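Beta-xylosidase (Uncultured organism, PDB 4MLG) probably hydrolyses beta-xylosides, releasing xylose from xylo-oligosaccharides, as a glycoside hydrolase of family 43 with a beta-propeller fold that carries a calcium ion. Local coordinates at residues E178-P183 with L212-T217; R200-L205 with G256-R261; D57-G62 with V278-K283. One frame throughout, in Å; residues are numbered along the deposited sequence.

Interaction 1. Residues E178-P183 with L212-T217; sequences EPALCP and LSAGDT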
# COMPACT_ATOMS: atom_id res chain seq x y z
N GLU A 178 9.74 -26.41 5.90
CA GLU A 178 9.98 -25.26 5.05
C GLU A 178 10.65 -24.15 5.86
O GLU A 178 10.33 -23.97 7.04
CB GLU A 178 8.67 -24.75 4.45
CG GLU A 178 7.93 -25.76 3.58
CD GLU A 178 6.54 -25.30 3.20
OE1 GLU A 178 6.19 -24.14 3.50
OE2 GLU A 178 5.79 -26.10 2.60
N PRO A 179 11.59 -23.42 5.25
CA PRO A 179 12.28 -22.33 5.95
C PRO A 179 11.31 -21.24 6.39
O PRO A 179 10.52 -20.75 5.58
CB PRO A 179 13.24 -21.79 4.89
CG PRO A 179 12.69 -22.25 3.58
CD PRO A 179 12.06 -23.57 3.86
N ALA A 180 11.37 -20.87 7.67
CA ALA A 180 10.48 -19.85 8.21
C ALA A 180 10.79 -18.48 7.62
O ALA A 180 11.90 -18.24 7.14
CB ALA A 180 10.59 -19.81 9.72
N LEU A 181 9.81 -17.59 7.65
CA LEU A 181 10.01 -16.23 7.18
C LEU A 181 11.03 -15.51 8.05
O LEU A 181 11.08 -15.71 9.27
CB LEU A 181 8.69 -15.45 7.18
CG LEU A 181 7.65 -15.87 6.14
CD1 LEU A 181 6.44 -14.96 6.21
CD2 LEU A 181 8.27 -15.83 4.75
N CYS A 182 11.85 -14.68 7.42
CA CYS A 182 12.88 -13.94 8.13
C CYS A 182 12.42 -12.52 8.41
O CYS A 182 11.60 -11.98 7.66
CB CYS A 182 14.17 -13.90 7.31
SG CYS A 182 14.78 -15.51 6.76
N PRO A 183 12.93 -11.91 9.49
CA PRO A 183 12.70 -10.48 9.70
C PRO A 183 13.44 -9.69 8.62
O PRO A 183 14.35 -10.23 7.99
CB PRO A 183 13.33 -10.22 11.07
CG PRO A 183 14.33 -11.31 11.24
CD PRO A 183 13.72 -12.51 10.58
N LEU A 212 16.23 -21.35 10.17
CA LEU A 212 15.21 -21.88 11.07
C LEU A 212 13.94 -22.24 10.30
O LEU A 212 13.46 -21.46 9.47
CB LEU A 212 14.89 -20.88 12.18
CG LEU A 212 15.97 -20.67 13.24
CD1 LEU A 212 15.54 -19.59 14.22
CD2 LEU A 212 16.27 -21.97 13.97
N SER A 213 13.41 -23.43 10.58
CA SER A 213 12.22 -23.91 9.90
C SER A 213 10.96 -23.25 10.45
O SER A 213 10.99 -22.60 11.49
CB SER A 213 12.12 -25.44 10.02
OG SER A 213 12.12 -25.84 11.38
N ALA A 214 9.85 -23.44 9.74
CA ALA A 214 8.57 -22.84 10.12
C ALA A 214 7.95 -23.57 11.31
O ALA A 214 7.20 -22.98 12.09
CB ALA A 214 7.62 -22.84 8.95
N GLY A 215 8.26 -24.86 11.43
CA GLY A 215 7.74 -25.66 12.52
C GLY A 215 8.44 -25.36 13.83
O GLY A 215 7.88 -25.56 14.90
N ASP A 216 9.68 -24.87 13.74
CA ASP A 216 10.46 -24.56 14.93
C ASP A 216 9.95 -23.29 15.60
O ASP A 216 10.67 -22.29 15.69
CB ASP A 216 11.94 -24.40 14.56
CG ASP A 216 12.86 -24.57 15.75
OD1 ASP A 216 12.39 -24.44 16.90
OD2 ASP A 216 14.07 -24.82 15.53
N THR A 217 8.72 -23.33 16.10
CA THR A 217 8.05 -22.14 16.63
C THR A 217 8.64 -21.63 17.94
O THR A 217 8.24 -20.58 18.44
CB THR A 217 6.54 -22.37 16.82
OG1 THR A 217 6.33 -23.42 17.78
CG2 THR A 217 5.89 -22.75 15.50
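P179 and S213 face each other in an isolated beta bridge between two loops at the periphery of the propeller, their CA atoms 4.3 Å apart. The tight part is almost entirely backbone. A214 N donates to E178 O at 2.8 Å and A180 N donates to L212 O, also at 2.8 Å, so one bond lies on each flank of the bridged pair. Proline suits the middle position: its nitrogen has no hydrogen to give, and the bridge asks for none there, since both donors are the residues that follow the bridged pair. The small A180 completes this part. Its methyl group turns toward 212-217 and is buried, also resting on R220; a side chain this short lets the backbones stay close. L212 lends mainly its carbonyl, while its isobutyl group leads away to pack on I204 and D206.

Toward E178 the contact becomes looser and more exposed. The acidic chain of E178 runs out alongside the bridge without reaching across it, and OE1 accepts from the backbone N of E175. P179, by contrast, turns its ring away from 212-217. The methyls of A180 and A214 meet only loosely, CB to CB at 4.3 Å, whereas A180 CB lies 3.3 Å from S213 O.

Interaction 2. Residues R200-L205 with G256-R261; sequences RDLMIL and GPFTYR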
# COMPACT_ATOMS: atom_id res chain seq x y z
N ARG A 200 15.88 -6.61 2.87
CA ARG A 200 16.28 -7.99 2.59
C ARG A 200 16.14 -8.86 3.83
O ARG A 200 16.02 -8.36 4.95
CB ARG A 200 17.71 -8.04 2.05
CG ARG A 200 18.69 -7.16 2.82
CD ARG A 200 20.06 -7.18 2.16
NE ARG A 200 20.58 -5.83 1.95
CZ ARG A 200 21.78 -5.55 1.46
NH1 ARG A 200 22.61 -6.54 1.13
NH2 ARG A 200 22.16 -4.29 1.30
N ASP A 201 16.16 -10.18 3.63
CA ASP A 201 16.07 -11.13 4.72
C ASP A 201 17.23 -10.99 5.70
O ASP A 201 18.39 -10.97 5.29
CB ASP A 201 16.02 -12.57 4.19
CG ASP A 201 14.69 -12.91 3.55
OD1 ASP A 201 13.66 -12.33 3.97
OD2 ASP A 201 14.67 -13.76 2.64
N LEU A 202 16.90 -10.88 6.99
CA LEU A 202 17.90 -11.02 8.03
C LEU A 202 17.89 -12.48 8.47
O LEU A 202 17.12 -12.86 9.35
CB LEU A 202 17.59 -10.12 9.23
CG LEU A 202 18.68 -10.12 10.30
CD1 LEU A 202 19.88 -9.30 9.85
CD2 LEU A 202 18.14 -9.62 11.64
N MET A 203 18.73 -13.29 7.83
CA MET A 203 18.71 -14.73 8.05
C MET A 203 19.03 -15.10 9.50
O MET A 203 20.08 -14.73 10.03
CB MET A 203 19.69 -15.42 7.10
CG MET A 203 19.47 -15.07 5.64
SD MET A 203 20.69 -15.83 4.55
CE MET A 203 20.24 -17.55 4.66
N ILE A 204 18.12 -15.83 10.13
CA ILE A 204 18.37 -16.40 11.44
C ILE A 204 18.61 -17.90 11.28
O ILE A 204 17.77 -18.61 10.71
CB ILE A 204 17.21 -16.14 12.42
CG1 ILE A 204 16.84 -14.65 12.41
CG2 ILE A 204 17.58 -16.58 13.82
CD1 ILE A 204 15.75 -14.29 13.38
N LEU A 205 19.75 -18.38 11.77
CA LEU A 205 20.18 -19.75 11.49
C LEU A 205 20.22 -20.67 12.70
O LEU A 205 20.03 -20.23 13.84
CB LEU A 205 21.57 -19.73 10.83
CG LEU A 205 21.74 -18.85 9.59
CD1 LEU A 205 23.16 -18.98 9.05
CD2 LEU A 205 20.72 -19.22 8.53
N GLY A 256 24.73 -9.53 7.89
CA GLY A 256 25.08 -10.94 7.94
C GLY A 256 24.19 -11.80 8.82
O GLY A 256 23.65 -11.31 9.81
N PRO A 257 24.04 -13.08 8.46
CA PRO A 257 23.16 -14.03 9.14
C PRO A 257 23.42 -14.09 10.64
O PRO A 257 24.57 -14.02 11.07
CB PRO A 257 23.52 -15.37 8.49
CG PRO A 257 23.98 -15.00 7.13
CD PRO A 257 24.72 -13.70 7.30
N PHE A 258 22.35 -14.20 11.42
CA PHE A 258 22.47 -14.30 12.87
C PHE A 258 22.18 -15.72 13.34
O PHE A 258 21.18 -16.33 12.95
CB PHE A 258 21.52 -13.32 13.56
CG PHE A 258 22.06 -11.92 13.64
CD1 PHE A 258 22.52 -11.41 14.84
CD2 PHE A 258 22.14 -11.12 12.51
CE1 PHE A 258 23.02 -10.12 14.92
CE2 PHE A 258 22.64 -9.84 12.58
CZ PHE A 258 23.09 -9.34 13.78
N THR A 259 23.07 -16.25 14.17
CA THR A 259 22.93 -17.61 14.69
C THR A 259 22.23 -17.60 16.04
O THR A 259 22.67 -16.93 16.98
CB THR A 259 24.30 -18.30 14.82
OG1 THR A 259 24.80 -18.62 13.52
CG2 THR A 259 24.19 -19.57 15.64
N TYR A 260 21.13 -18.35 16.14
CA TYR A 260 20.38 -18.51 17.38
C TYR A 260 21.28 -18.92 18.55
O TYR A 260 22.21 -19.72 18.38
CB TYR A 260 19.26 -19.54 17.21
CG TYR A 260 18.56 -19.93 18.50
CD1 TYR A 260 17.51 -19.17 18.99
CD2 TYR A 260 18.96 -21.05 19.21
CE1 TYR A 260 16.87 -19.53 20.17
CE2 TYR A 260 18.33 -21.41 20.39
CZ TYR A 260 17.28 -20.65 20.86
OH TYR A 260 16.65 -21.00 22.03
N ARG A 261 21.00 -18.38 19.73
CA ARG A 261 21.80 -18.67 20.91
C ARG A 261 20.99 -19.27 22.04
O ARG A 261 21.32 -20.35 22.55
CB ARG A 261 22.53 -17.41 21.38
CG ARG A 261 23.68 -17.00 20.48
CD ARG A 261 24.78 -18.04 20.52
NE ARG A 261 25.74 -17.88 19.43
CZ ARG A 261 26.15 -18.87 18.65
NH1 ARG A 261 25.70 -20.10 18.85
NH2 ARG A 261 27.02 -18.64 17.68
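M203 O receives the backbone N-H of F258 at 2.7 Å, and F258 then accepts from L205 N through its own O at 2.8 Å. F258 thus grips the residues on both flanks of I204, the pattern of parallel strands. One step on, Y260 N reaches L205 O at a longer 3.2 Å, so that L205 in turn uses both its N-H and its carbonyl across the contact.

L205 and T259 stand on one face of the paired strands. Ahead of them P257 lies beside L205, pointing the same way, its CB 3.7 Å from L205 CD1; M203 CB approaches that same P257 CB at 4.1 Å before its thioether chain bends off. The compact, rigid proline ring suits the point where the chain enters the strand, offering an apolar flank to both neighbours. I204 and F258 stand on the other face, and L202, from the break in the strand before them, reaches the F258 ring. Its CG lies opposite the backbone N (chi1 -174°), and chi2 of 75° then turns CD1 to the ring, 3.9 Å from F258 CE2, at an oblique approach.

This is the seam between two consecutive four-stranded blades of the five-bladed propeller: 200-205 and 258-265 are the last strands of their blades, and pairing them in parallel fuses two antiparallel sheets along their outer edges. Further out, strand 233-239 backs the buried face, F236 touching L202 and I204 while Y234 meets F258. Y260, its ring swung away from 200-205, lies on Y238 and C247. At the far end of 200-205, D201 is salt-bridged to K184 of the preceding strand in its own blade.

Interaction 3. Residues D57-G62 with V278-K283; sequences DDVEQG and VEFKGK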
# COMPACT_ATOMS: atom_id res chain seq x y z
N ASP A 57 15.74 9.02 35.46
CA ASP A 57 17.11 9.38 35.79
C ASP A 57 17.80 8.20 36.46
O ASP A 57 19.02 8.05 36.37
CB ASP A 57 17.14 10.61 36.70
CG ASP A 57 16.94 11.90 35.93
OD1 ASP A 57 17.47 12.02 34.81
OD2 ASP A 57 16.26 12.81 36.46
N ASP A 58 17.01 7.37 37.13
CA ASP A 58 17.51 6.17 37.78
C ASP A 58 16.52 5.03 37.59
O ASP A 58 15.37 5.11 38.03
CB ASP A 58 17.75 6.42 39.27
CG ASP A 58 18.32 5.21 39.98
OD1 ASP A 58 19.10 4.47 39.35
OD2 ASP A 58 18.00 5.01 41.17
N VAL A 59 16.92 4.01 36.86
CA VAL A 59 16.01 2.93 36.54
C VAL A 59 15.56 2.16 37.77
O VAL A 59 14.39 1.86 37.92
CB VAL A 59 16.66 1.95 35.54
CG1 VAL A 59 15.73 0.79 35.25
CG2 VAL A 59 17.00 2.66 34.25
N GLU A 60 16.50 1.83 38.64
CA GLU A 60 16.19 1.06 39.84
C GLU A 60 15.37 1.69 40.97
O GLU A 60 14.47 1.04 41.49
CB GLU A 60 17.46 0.43 40.38
CG GLU A 60 17.89 -0.76 39.55
CD GLU A 60 19.38 -0.87 39.48
OE1 GLU A 60 20.04 0.16 39.30
OE2 GLU A 60 19.89 -2.00 39.60
N GLN A 61 15.66 2.92 41.36
CA GLN A 61 14.84 3.58 42.37
C GLN A 61 14.31 4.95 41.95
O GLN A 61 13.72 5.66 42.75
CB GLN A 61 15.55 3.66 43.73
CG GLN A 61 14.63 3.35 44.90
CD GLN A 61 15.24 2.37 45.89
OE1 GLN A 61 16.45 2.17 45.91
NE2 GLN A 61 14.40 1.78 46.72
N GLY A 62 14.55 5.30 40.69
CA GLY A 62 14.19 6.61 40.17
C GLY A 62 12.73 6.92 39.94
O GLY A 62 11.93 6.05 39.66
N VAL A 278 18.95 -2.17 26.61
CA VAL A 278 19.75 -0.95 26.62
C VAL A 278 20.62 -0.89 27.88
O VAL A 278 20.23 -1.39 28.94
CB VAL A 278 18.84 0.31 26.53
CG1 VAL A 278 17.97 0.43 27.77
CG2 VAL A 278 19.67 1.56 26.33
N GLU A 279 21.80 -0.29 27.76
CA GLU A 279 22.69 -0.11 28.89
C GLU A 279 22.49 1.27 29.51
O GLU A 279 22.49 2.28 28.80
CB GLU A 279 24.15 -0.28 28.46
CG GLU A 279 25.16 -0.13 29.60
CD GLU A 279 26.59 -0.22 29.12
OE1 GLU A 279 26.84 0.03 27.92
OE2 GLU A 279 27.48 -0.55 29.94
N PHE A 280 22.32 1.32 30.83
CA PHE A 280 22.16 2.59 31.53
C PHE A 280 22.91 2.58 32.85
O PHE A 280 22.65 1.75 33.72
CB PHE A 280 20.67 2.89 31.75
CG PHE A 280 20.41 4.30 32.22
CD1 PHE A 280 20.40 5.35 31.32
CD2 PHE A 280 20.16 4.56 33.56
CE1 PHE A 280 20.15 6.65 31.75
CE2 PHE A 280 19.91 5.85 33.99
CZ PHE A 280 19.90 6.89 33.08
N LYS A 281 23.85 3.51 32.99
CA LYS A 281 24.69 3.64 34.18
C LYS A 281 25.45 2.36 34.54
O LYS A 281 25.48 1.95 35.70
CB LYS A 281 23.86 4.12 35.38
CG LYS A 281 23.35 5.55 35.24
CD LYS A 281 22.60 5.99 36.48
CE LYS A 281 22.19 7.45 36.39
NZ LYS A 281 21.41 7.89 37.57
N GLY A 282 26.07 1.74 33.53
CA GLY A 282 26.93 0.59 33.76
C GLY A 282 26.21 -0.74 33.84
O GLY A 282 26.84 -1.79 33.89
N LYS A 283 24.88 -0.70 33.86
CA LYS A 283 24.08 -1.92 33.96
C LYS A 283 23.12 -2.06 32.78
O LYS A 283 22.61 -1.07 32.26
CB LYS A 283 23.31 -1.95 35.27
CG LYS A 283 24.19 -1.86 36.50
CD LYS A 283 23.36 -1.89 37.78
CE LYS A 283 24.25 -1.77 39.00
NZ LYS A 283 23.46 -1.79 40.27
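A mixed contact, part apolar and part charged, joins the loop D57-G62 to the hairpin tip V278-K283 at one end of the propeller, with F280 and V59 meeting at its buried heart. CG of F280 lies opposite its backbone N (chi1 -169°), and the ring meets the loop at V59 and D57. V59 CG2 touches the ring obliquely, 3.8 Å from F280 CD2, and D57 O lies at the ring edge in its plane, 3.4 Å from F280 CE2.

The same oxygen takes the ammonium group of K281: NZ donates to D57 O at 2.7 Å, tilted 27° from the carbonyl plane. A long, extended lysine chain is what spans this distance from the exposed hairpin tip. The acid groups of D57 and D58 may add attraction, though neither forms a salt bridge with K281, and D57 itself pairs with K24.

The hairpin linking strands 276-280 and 283-290 is a type I' turn from F280 to K283. Its central residues, K281 and G282, both have positive phi; glycine adopts this readily, while K281 takes the left-handed conformation despite its side chain. The hairpin belongs to the blade that combines N-terminal strand 5-6 with C-terminal strands, the Velcro-type closure of a propeller, and the loop D57-G62 belongs to the first blade beside it. Y285, V305 and L25 pack around V59.

Beside this, the K283 chain crosses E60 at about a right angle, making a long salt bridge, NZ to OE2 3.6 Å; E60 OE2 also accepts from the amino terminus of M1. The loop is held in shape by D58, whose OD2 receives Q61 N at 3.1 Å in an Asx motif.

In the fold
From the N terminus, the chain first supplies 57-62, which pairs with 278-283 across 215 residues; interaction 3 closes the widest loop and ties the first blade to the last. Interactions 1 and 2, closing loops of 28 and 50 residues, are both nested inside it. Their segments alternate along the chain, 178-183, 200-205, 212-217 and 256-261, so the two loops cross. They also touch: P183 O lies 2.8 Å from L202 N, a probable hydrogen bond, linking the loops of interaction 1 to the blade seam of interaction 2. Interaction 3 stands apart, its centre about 36 Å from that of interaction 1 and about 30 Å from that of interaction 2.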